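Local coordinates for protein sensor histidine kinase CusS (Escherichia coli, PDB 5KU5) that senses copper and silver ions through its periplasmic domain and activates the response regulator CusR by phosphorylation, at residues W111-L116 with T129-L134; S52-Q57 with D69-T74. All coordinates share one frame; numbering follows the deposited sequence. Where two conformers were deposited one is given.

Contact 1 (W111-L116 with T129-L134); sequences WRMINL and TLYIAL
Asn115 lies alongside Tyr131, the two pointing the same way, and its CB sits over one face of the phenol ring in a CH-pi contact, 4.0 Å from the ring centroid. CG of Asn115 occupies the position between backbone N and carbonyl carbon (chi1 60°), which turns the amide so that it lies alongside the ring, the two planes 33° apart. In the conformer given, SD of Met113 comes 4.1 Å from Tyr131 CD2 at the ring's edge, a Met-aromatic contact made by a flexible thioether chain bent at chi2 and chi3. Were Tyr131 replaced by an alanine, Asn115 CB would probably lose the ring face it rests on, and a gap would open beside Met113. Further along this face, Ala133 is small enough for its CB to lie 3.9 Å from CB of Trp111, whose NE1 is bonded to the carbonyl of Pro94. On the other face, CD2 of Leu116 meets CD1 of Ile132 at 4.1 Å, and Leu130, Ile132 and Leu116 pack on helix 2-25. Arg112 leads away from the pair to salt bridges with Asp80 and Asp10. Between the two faces, reciprocal backbone hydrogen bonds join Arg112 with Leu134, Ile114 with Ile132 and Leu116 with Leu130; Ile132 N to Ile114 O, 3.0 Å, is almost straight at 176°. This regular antiparallel pairing is that of a beta hairpin, here central in the sheet of the PDC-fold sensor domain.

Contact 2 (S52-Q57 with D69-T74); sequences SLADSQ and DIREFT
An Asx turn at the start of a short 3-10 segment, residues 70-72, is held against strand 49-54 of the sensor-domain sheet. The hydroxyl of Ser52 donates to OD1 of Asp69 over 2.7 Å, arriving on the syn side, 32° out of the carboxylate plane. From the opposite face of that plane the backbone N of Arg71 reaches the same oxygen at 3.1 Å, which closes the turn. Two donors thus grip one buried acceptor, while OD2 of Asp69 is bonded to Thr60, so both carboxylate oxygens are engaged and the group's rotation is fixed. Aspartate suits the place because its short chain can serve its own turn and the strand at once; serine supplies a compact donor, with OG anti to the backbone N (chi1 -178°), which carries the hydroxyl to the carboxylate.

Arg71 then runs along the strand from Ser52 toward Ala54. Its CD passes 3.3 Å from Ser52 OG, and a bend at chi3 (67°) lays the guanidinium across Ala54, whose CB lies under the centre of one face, 3.7 Å from CZ. The small methyl group of alanine lets the flat guanidinium lie close over the strand. The charged end is directed by Gly58 O, which accepts from NH2, and by Thr60, which meets NH1. Ile70 adds an apolar touch, CG1 to CB of Ser52 at 3.8 Å.

In the sheet, strand 49-54 lies between 60-63 and 125-135. The loop carrying the turn covers one face here, with Ile70 on Ala133 and Arg71 on Tyr131, whereas Leu53, pointing away from that loop, packs on Leu36 and Leu39 of helix 32-44.

From the N terminus, the chain passes through helices 2-25 and 32-44 before strand 49-54 brings in 52-57. It then turns through strand 60-63, and contact 2 closes that excursion when 69-74 folds back. Only later does contact 1 open at 111-116, closing the hairpin at 129-134; the two contacts follow in series, neither nested nor crossed. They meet because strand 125-135 pairs with 49-54: Tyr131 N lies 2.7 Å from Ser52 O, a probable hydrogen bond. A second probable hydrogen bond joins them where Thr129 O lies 2.9 Å from Ala54 N. Together they tie the early strands and their covering loop to the late hairpin.

Contact 1 (W111-L116 with T129-L134)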
ATOM      1  N   TRP A 111      10.944  -5.732 -10.527  1.00 23.82           N
ATOM      2  CA  TRP A 111      10.825  -4.530  -9.694  1.00 23.49           C
ATOM      3  C   TRP A 111      10.957  -3.224 -10.474  1.00 23.83           C
ATOM      4  O   TRP A 111      11.710  -3.144 -11.448  1.00 23.63           O
ATOM      5  CB  TRP A 111      11.883  -4.555  -8.577  1.00 23.15           C
ATOM      6  CG  TRP A 111      11.994  -5.879  -7.895  1.00 22.84           C
ATOM      7  CD1 TRP A 111      12.787  -6.922  -8.268  1.00 22.88           C
ATOM      8  CD2 TRP A 111      11.263  -6.319  -6.747  1.00 22.98           C
ATOM      9  NE1 TRP A 111      12.605  -7.983  -7.417  1.00 23.37           N
ATOM     10  CE2 TRP A 111      11.671  -7.641  -6.474  1.00 23.00           C
ATOM     11  CE3 TRP A 111      10.304  -5.720  -5.916  1.00 22.86           C
ATOM     12  CZ2 TRP A 111      11.155  -8.382  -5.403  1.00 22.94           C
ATOM     13  CZ3 TRP A 111       9.790  -6.453  -4.848  1.00 22.82           C
ATOM     14  CH2 TRP A 111      10.220  -7.774  -4.602  1.00 23.01           C
ATOM     15  N   ARG A 112      10.206  -2.214 -10.031  1.00 23.85           N
ATOM     16  CA  ARG A 112      10.460  -0.820 -10.387  1.00 23.86           C
ATOM     17  C   ARG A 112      11.218  -0.220  -9.218  1.00 24.11           C
ATOM     18  O   ARG A 112      10.738  -0.284  -8.077  1.00 23.36           O
ATOM     19  CB  ARG A 112       9.166  -0.038 -10.638  1.00 24.17           C
ATOM     20  CG  ARG A 112       8.827   0.086 -12.109  1.00 24.43           C
ATOM     21  CD  ARG A 112       7.649   1.006 -12.383  1.00 24.66           C
ATOM     22  NE  ARG A 112       7.399   1.027 -13.824  1.00 24.95           N
ATOM     23  CZ  ARG A 112       6.632   0.171 -14.500  1.00 25.03           C
ATOM     24  NH1 ARG A 112       5.936  -0.790 -13.891  1.00 25.32           N
ATOM     25  NH2 ARG A 112       6.540   0.301 -15.819  1.00 25.50           N
ATOM     26  N   MET A 113      12.387   0.360  -9.506  1.00 24.12           N
ATOM     27  CA  MET A 113      13.288   0.873  -8.474  0.50 23.94           C
ATOM     28  C   MET A 113      13.533   2.369  -8.631  1.00 24.47           C
ATOM     29  O   MET A 113      13.693   2.863  -9.748  1.00 24.38           O
ATOM     30  CB  MET A 113      14.625   0.123  -8.514  0.50 23.41           C
ATOM     31  CG  MET A 113      15.603   0.506  -7.406  0.50 22.89           C
ATOM     32  SD  MET A 113      16.688   1.892  -7.820  0.50 22.26           S
ATOM     33  CE  MET A 113      17.767   1.131  -9.029  0.50 22.30           C
ATOM     34  N   ILE A 114      13.568   3.070  -7.499  1.00 24.67           N
ATOM     35  CA  ILE A 114      14.018   4.455  -7.418  1.00 25.08           C
ATOM     36  C   ILE A 114      14.974   4.562  -6.238  1.00 25.72           C
ATOM     37  O   ILE A 114      15.040   3.657  -5.397  1.00 25.70           O
ATOM     38  CB  ILE A 114      12.856   5.460  -7.238  1.00 25.30           C
ATOM     39  CG1 ILE A 114      12.009   5.142  -5.996  1.00 25.30           C
ATOM     40  CG2 ILE A 114      11.979   5.477  -8.483  1.00 25.55           C
ATOM     41  CD1 ILE A 114      11.192   6.320  -5.514  1.00 25.58           C
ATOM     42  N   ASN A 115      15.712   5.665  -6.179  1.00 26.65           N
ATOM     43  CA  ASN A 115      16.555   5.970  -5.026  1.00 27.32           C
ATOM     44  C   ASN A 115      16.575   7.462  -4.729  1.00 27.44           C
ATOM     45  O   ASN A 115      16.343   8.276  -5.621  1.00 27.00           O
ATOM     46  CB  ASN A 115      17.980   5.452  -5.246  1.00 27.69           C
ATOM     47  CG  ASN A 115      18.642   6.065  -6.467  1.00 28.05           C
ATOM     48  OD1 ASN A 115      19.300   7.098  -6.369  1.00 28.78           O
ATOM     49  ND2 ASN A 115      18.447   5.446  -7.626  1.00 28.52           N
ATOM     50  N   LEU A 116      16.854   7.806  -3.472  1.00 28.17           N
ATOM     51  CA  LEU A 116      16.944   9.202  -3.042  1.00 28.83           C
ATOM     52  C   LEU A 116      17.870   9.364  -1.833  1.00 29.33           C
ATOM     53  O   LEU A 116      18.027   8.419  -1.049  1.00 29.38           O
ATOM     54  CB  LEU A 116      15.557   9.765  -2.705  1.00 29.06           C
ATOM     55  CG  LEU A 116      14.804   9.220  -1.479  1.00 29.30           C
ATOM     56  CD1 LEU A 116      13.798  10.242  -0.966  1.00 29.57           C
ATOM     57  CD2 LEU A 116      14.117   7.894  -1.781  1.00 29.42           C
ATOM     58  N   THR A 129      21.641   6.881   1.375  1.00 27.70           N
ATOM     59  CA  THR A 129      20.908   6.788   0.116  1.00 27.09           C
ATOM     60  C   THR A 129      19.954   5.612   0.264  1.00 26.32           C
ATOM     61  O   THR A 129      20.391   4.479   0.453  1.00 26.16           O
ATOM     62  CB  THR A 129      21.840   6.566  -1.087  1.00 27.18           C
ATOM     63  OG1 THR A 129      22.778   7.641  -1.160  1.00 27.79           O
ATOM     64  CG2 THR A 129      21.051   6.521  -2.400  1.00 27.19           C
ATOM     65  N   LEU A 130      18.656   5.898   0.199  1.00 25.94           N
ATOM     66  CA  LEU A 130      17.608   4.886   0.303  1.00 25.82           C
ATOM     67  C   LEU A 130      17.234   4.386  -1.089  1.00 25.86           C
ATOM     68  O   LEU A 130      16.933   5.188  -1.968  1.00 25.61           O
ATOM     69  CB  LEU A 130      16.370   5.479   0.982  1.00 25.94           C
ATOM     70  CG  LEU A 130      15.126   4.595   1.113  1.00 25.99           C
ATOM     71  CD1 LEU A 130      15.415   3.333   1.917  1.00 26.03           C
ATOM     72  CD2 LEU A 130      14.001   5.392   1.743  1.00 26.00           C
ATOM     73  N   TYR A 131      17.260   3.066  -1.274  1.00 26.05           N
ATOM     74  CA  TYR A 131      16.805   2.409  -2.501  1.00 26.06           C
ATOM     75  C   TYR A 131      15.496   1.686  -2.197  1.00 25.40           C
ATOM     76  O   TYR A 131      15.411   0.973  -1.198  1.00 25.32           O
ATOM     77  CB  TYR A 131      17.847   1.399  -2.987  1.00 26.48           C
ATOM     78  CG  TYR A 131      19.150   2.022  -3.430  1.00 27.19           C
ATOM     79  CD1 TYR A 131      20.099   2.435  -2.498  1.00 27.56           C
ATOM     80  CD2 TYR A 131      19.442   2.195  -4.786  1.00 27.45           C
ATOM     81  CE1 TYR A 131      21.300   3.003  -2.898  1.00 27.85           C
ATOM     82  CE2 TYR A 131      20.638   2.766  -5.196  1.00 27.60           C
ATOM     83  CZ  TYR A 131      21.563   3.170  -4.250  1.00 28.03           C
ATOM     84  OH  TYR A 131      22.755   3.735  -4.644  1.00 29.01           O
ATOM     85  N   ILE A 132      14.492   1.878  -3.054  1.00 24.56           N
ATOM     86  CA  ILE A 132      13.149   1.313  -2.868  1.00 23.64           C
ATOM     87  C   ILE A 132      12.772   0.544  -4.131  1.00 23.13           C
ATOM     88  O   ILE A 132      12.837   1.107  -5.217  1.00 22.83           O
ATOM     89  CB  ILE A 132      12.082   2.415  -2.650  1.00 23.73           C
ATOM     90  CG1 ILE A 132      12.512   3.394  -1.546  1.00 24.22           C
ATOM     91  CG2 ILE A 132      10.729   1.789  -2.308  1.00 23.54           C
ATOM     92  CD1 ILE A 132      11.686   4.664  -1.489  1.00 24.50           C
ATOM     93  N   ALA A 133      12.363  -0.717  -3.978  1.00 22.11           N
ATOM     94  CA  ALA A 133      11.935  -1.563  -5.094  1.00 21.65           C
ATOM     95  C   ALA A 133      10.507  -2.066  -4.867  1.00 21.53           C
ATOM     96  O   ALA A 133      10.234  -2.701  -3.853  1.00 20.88           O
ATOM     97  CB  ALA A 133      12.890  -2.735  -5.254  1.00 21.53           C
ATOM     98  N   LEU A 134       9.614  -1.783  -5.817  1.00 21.70           N
ATOM     99  CA  LEU A 134       8.211  -2.222  -5.774  1.00 21.94           C
ATOM    100  C   LEU A 134       7.980  -3.328  -6.800  1.00 21.78           C
ATOM    101  O   LEU A 134       8.420  -3.215  -7.945  1.00 21.84           O
ATOM    102  CB  LEU A 134       7.271  -1.046  -6.072  1.00 22.18           C
ATOM    103  CG  LEU A 134       5.765  -1.334  -6.168  1.00 22.68           C
ATOM    104  CD1 LEU A 134       5.220  -1.777  -4.822  1.00 22.97           C
ATOM    105  CD2 LEU A 134       5.008  -0.113  -6.667  1.00 23.00           C
TER

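Contact 2 (S52-Q57 with D69-T74)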
ATOM      1  N   SER A  52      16.816  -1.016   0.367  1.00 26.16           N
ATOM      2  CA  SER A  52      18.210  -1.082   0.782  1.00 26.49           C
ATOM      3  C   SER A  52      18.692   0.316   1.143  1.00 26.79           C
ATOM      4  O   SER A  52      18.456   1.269   0.396  1.00 26.75           O
ATOM      5  CB  SER A  52      19.079  -1.654  -0.332  1.00 26.73           C
ATOM      6  OG  SER A  52      20.428  -1.766   0.098  1.00 27.03           O
ATOM      7  N   LEU A  53      19.361   0.425   2.287  1.00 27.14           N
ATOM      8  CA  LEU A  53      19.884   1.687   2.779  1.00 27.60           C
ATOM      9  C   LEU A  53      21.407   1.638   2.724  1.00 28.40           C
ATOM     10  O   LEU A  53      22.028   0.780   3.359  1.00 28.23           O
ATOM     11  CB  LEU A  53      19.397   1.932   4.209  1.00 27.46           C
ATOM     12  CG  LEU A  53      19.568   3.350   4.763  1.00 27.38           C
ATOM     13  CD1 LEU A  53      18.662   4.335   4.036  1.00 27.16           C
ATOM     14  CD2 LEU A  53      19.290   3.368   6.258  1.00 27.50           C
ATOM     15  N   ALA A  54      21.992   2.544   1.941  1.00 29.26           N
ATOM     16  CA  ALA A  54      23.442   2.656   1.799  1.00 30.43           C
ATOM     17  C   ALA A  54      23.952   3.821   2.636  1.00 32.07           C
ATOM     18  O   ALA A  54      23.249   4.821   2.804  1.00 31.66           O
ATOM     19  CB  ALA A  54      23.812   2.856   0.339  1.00 30.49           C
ATOM     20  N   ASP A  55      25.176   3.688   3.152  1.00 33.51           N
ATOM     21  CA  ASP A  55      25.811   4.746   3.948  1.00 34.46           C
ATOM     22  C   ASP A  55      26.536   5.760   3.053  1.00 35.87           C
ATOM     23  O   ASP A  55      26.489   5.655   1.827  1.00 34.82           O
ATOM     24  CB  ASP A  55      26.737   4.142   5.029  1.00 34.78           C
ATOM     25  CG  ASP A  55      28.008   3.491   4.469  1.00 34.49           C
ATOM     26  OD1 ASP A  55      28.235   3.478   3.241  1.00 34.98           O
ATOM     27  OD2 ASP A  55      28.790   2.974   5.293  1.00 34.93           O
ATOM     28  N   SER A  56      27.195   6.735   3.678  1.00 38.52           N
ATOM     29  CA  SER A  56      27.992   7.760   2.981  1.00 40.42           C
ATOM     30  C   SER A  56      28.994   7.216   1.947  1.00 41.45           C
ATOM     31  O   SER A  56      29.183   7.824   0.891  1.00 43.01           O
ATOM     32  CB  SER A  56      28.734   8.620   4.013  1.00 41.50           C
ATOM     33  OG  SER A  56      29.658   9.502   3.399  1.00 43.50           O
ATOM     34  N   GLN A  57      29.620   6.079   2.248  1.00 42.30           N
ATOM     35  CA  GLN A  57      30.616   5.459   1.355  1.00 42.77           C
ATOM     36  C   GLN A  57      30.011   4.486   0.324  1.00 41.44           C
ATOM     37  O   GLN A  57      30.752   3.823  -0.405  1.00 40.43           O
ATOM     38  CB  GLN A  57      31.702   4.739   2.176  1.00 44.10           C
ATOM     39  CG  GLN A  57      32.637   5.669   2.943  1.00 45.19           C
ATOM     40  CD  GLN A  57      32.025   6.226   4.216  1.00 46.25           C
ATOM     41  OE1 GLN A  57      31.857   7.438   4.354  1.00 48.18           O
ATOM     42  NE2 GLN A  57      31.681   5.345   5.150  1.00 46.99           N
ATOM     43  N   ASP A  69      20.174  -8.273  -1.138  1.00 27.48           N
ATOM     44  CA  ASP A  69      20.265  -6.815  -1.256  1.00 26.76           C
ATOM     45  C   ASP A  69      20.012  -6.396  -2.706  1.00 26.33           C
ATOM     46  O   ASP A  69      20.716  -6.851  -3.612  1.00 25.90           O
ATOM     47  CB  ASP A  69      21.659  -6.361  -0.789  1.00 27.04           C
ATOM     48  CG  ASP A  69      21.853  -4.846  -0.821  1.00 27.63           C
ATOM     49  OD1 ASP A  69      20.903  -4.086  -1.106  1.00 27.56           O
ATOM     50  OD2 ASP A  69      22.991  -4.414  -0.553  1.00 28.33           O
ATOM     51  N   ILE A  70      19.000  -5.547  -2.918  1.00 25.73           N
ATOM     52  CA  ILE A  70      18.668  -5.061  -4.271  1.00 25.60           C
ATOM     53  C   ILE A  70      19.789  -4.251  -4.926  1.00 25.59           C
ATOM     54  O   ILE A  70      19.892  -4.243  -6.154  1.00 25.16           O
ATOM     55  CB  ILE A  70      17.330  -4.266  -4.345  1.00 25.48           C
ATOM     56  CG1 ILE A  70      17.370  -2.972  -3.514  1.00 25.37           C
ATOM     57  CG2 ILE A  70      16.155  -5.166  -3.969  1.00 25.66           C
ATOM     58  CD1 ILE A  70      16.067  -2.198  -3.522  1.00 25.32           C
ATOM     59  N   ARG A  71      20.639  -3.613  -4.119  1.00 25.91           N
ATOM     60  CA  ARG A  71      21.806  -2.876  -4.635  1.00 26.60           C
ATOM     61  C   ARG A  71      22.804  -3.745  -5.409  1.00 26.67           C
ATOM     62  O   ARG A  71      23.564  -3.223  -6.225  1.00 26.97           O
ATOM     63  CB  ARG A  71      22.530  -2.128  -3.508  1.00 27.24           C
ATOM     64  CG  ARG A  71      21.715  -0.975  -2.940  1.00 27.65           C
ATOM     65  CD  ARG A  71      22.485  -0.189  -1.897  1.00 28.02           C
ATOM     66  NE  ARG A  71      23.621   0.520  -2.499  1.00 28.40           N
ATOM     67  CZ  ARG A  71      24.906   0.403  -2.149  1.00 28.59           C
ATOM     68  NH1 ARG A  71      25.309  -0.396  -1.155  1.00 28.55           N
ATOM     69  NH2 ARG A  71      25.817   1.120  -2.804  1.00 28.88           N
ATOM     70  N   GLU A  72      22.787  -5.057  -5.167  1.00 26.54           N
ATOM     71  CA  GLU A  72      23.554  -6.012  -5.980  1.00 26.69           C
ATOM     72  C   GLU A  72      23.025  -6.156  -7.418  1.00 26.47           C
ATOM     73  O   GLU A  72      23.722  -6.696  -8.277  1.00 26.05           O
ATOM     74  CB  GLU A  72      23.575  -7.396  -5.323  1.00 26.72           C
ATOM     75  CG  GLU A  72      24.180  -7.437  -3.925  1.00 26.55           C
ATOM     76  CD  GLU A  72      24.357  -8.850  -3.385  1.00 26.38           C
ATOM     77  OE1 GLU A  72      24.137  -9.828  -4.125  1.00 25.82           O
ATOM     78  OE2 GLU A  72      24.727  -8.985  -2.202  1.00 26.74           O
ATOM     79  N   PHE A  73      21.792  -5.707  -7.660  1.00 26.64           N
ATOM     80  CA  PHE A  73      21.182  -5.712  -8.991  1.00 26.78           C
ATOM     81  C   PHE A  73      21.175  -4.334  -9.660  1.00 27.50           C
ATOM     82  O   PHE A  73      20.625  -4.184 -10.751  1.00 27.73           O
ATOM     83  CB  PHE A  73      19.760  -6.279  -8.902  1.00 26.43           C
ATOM     84  CG  PHE A  73      19.724  -7.739  -8.546  1.00 26.26           C
ATOM     85  CD1 PHE A  73      19.916  -8.153  -7.229  1.00 26.12           C
ATOM     86  CD2 PHE A  73      19.521  -8.706  -9.527  1.00 26.24           C
ATOM     87  CE1 PHE A  73      19.904  -9.499  -6.900  1.00 25.99           C
ATOM     88  CE2 PHE A  73      19.501 -10.055  -9.202  1.00 26.09           C
ATOM     89  CZ  PHE A  73      19.692 -10.452  -7.886  1.00 26.08           C
ATOM     90  N   THR A  74      21.795  -3.341  -9.020  1.00 28.35           N
ATOM     91  CA  THR A  74      21.982  -2.013  -9.615  1.00 29.59           C
ATOM     92  C   THR A  74      22.760  -2.090 -10.933  1.00 29.61           C
ATOM     93  O   THR A  74      22.429  -1.377 -11.877  1.00 29.58           O
ATOM     94  CB  THR A  74      22.691  -1.050  -8.629  1.00 30.12           C
ATOM     95  OG1 THR A  74      21.838  -0.811  -7.504  1.00 31.03           O
ATOM     96  CG2 THR A  74      23.026   0.293  -9.278  1.00 30.54           C
TER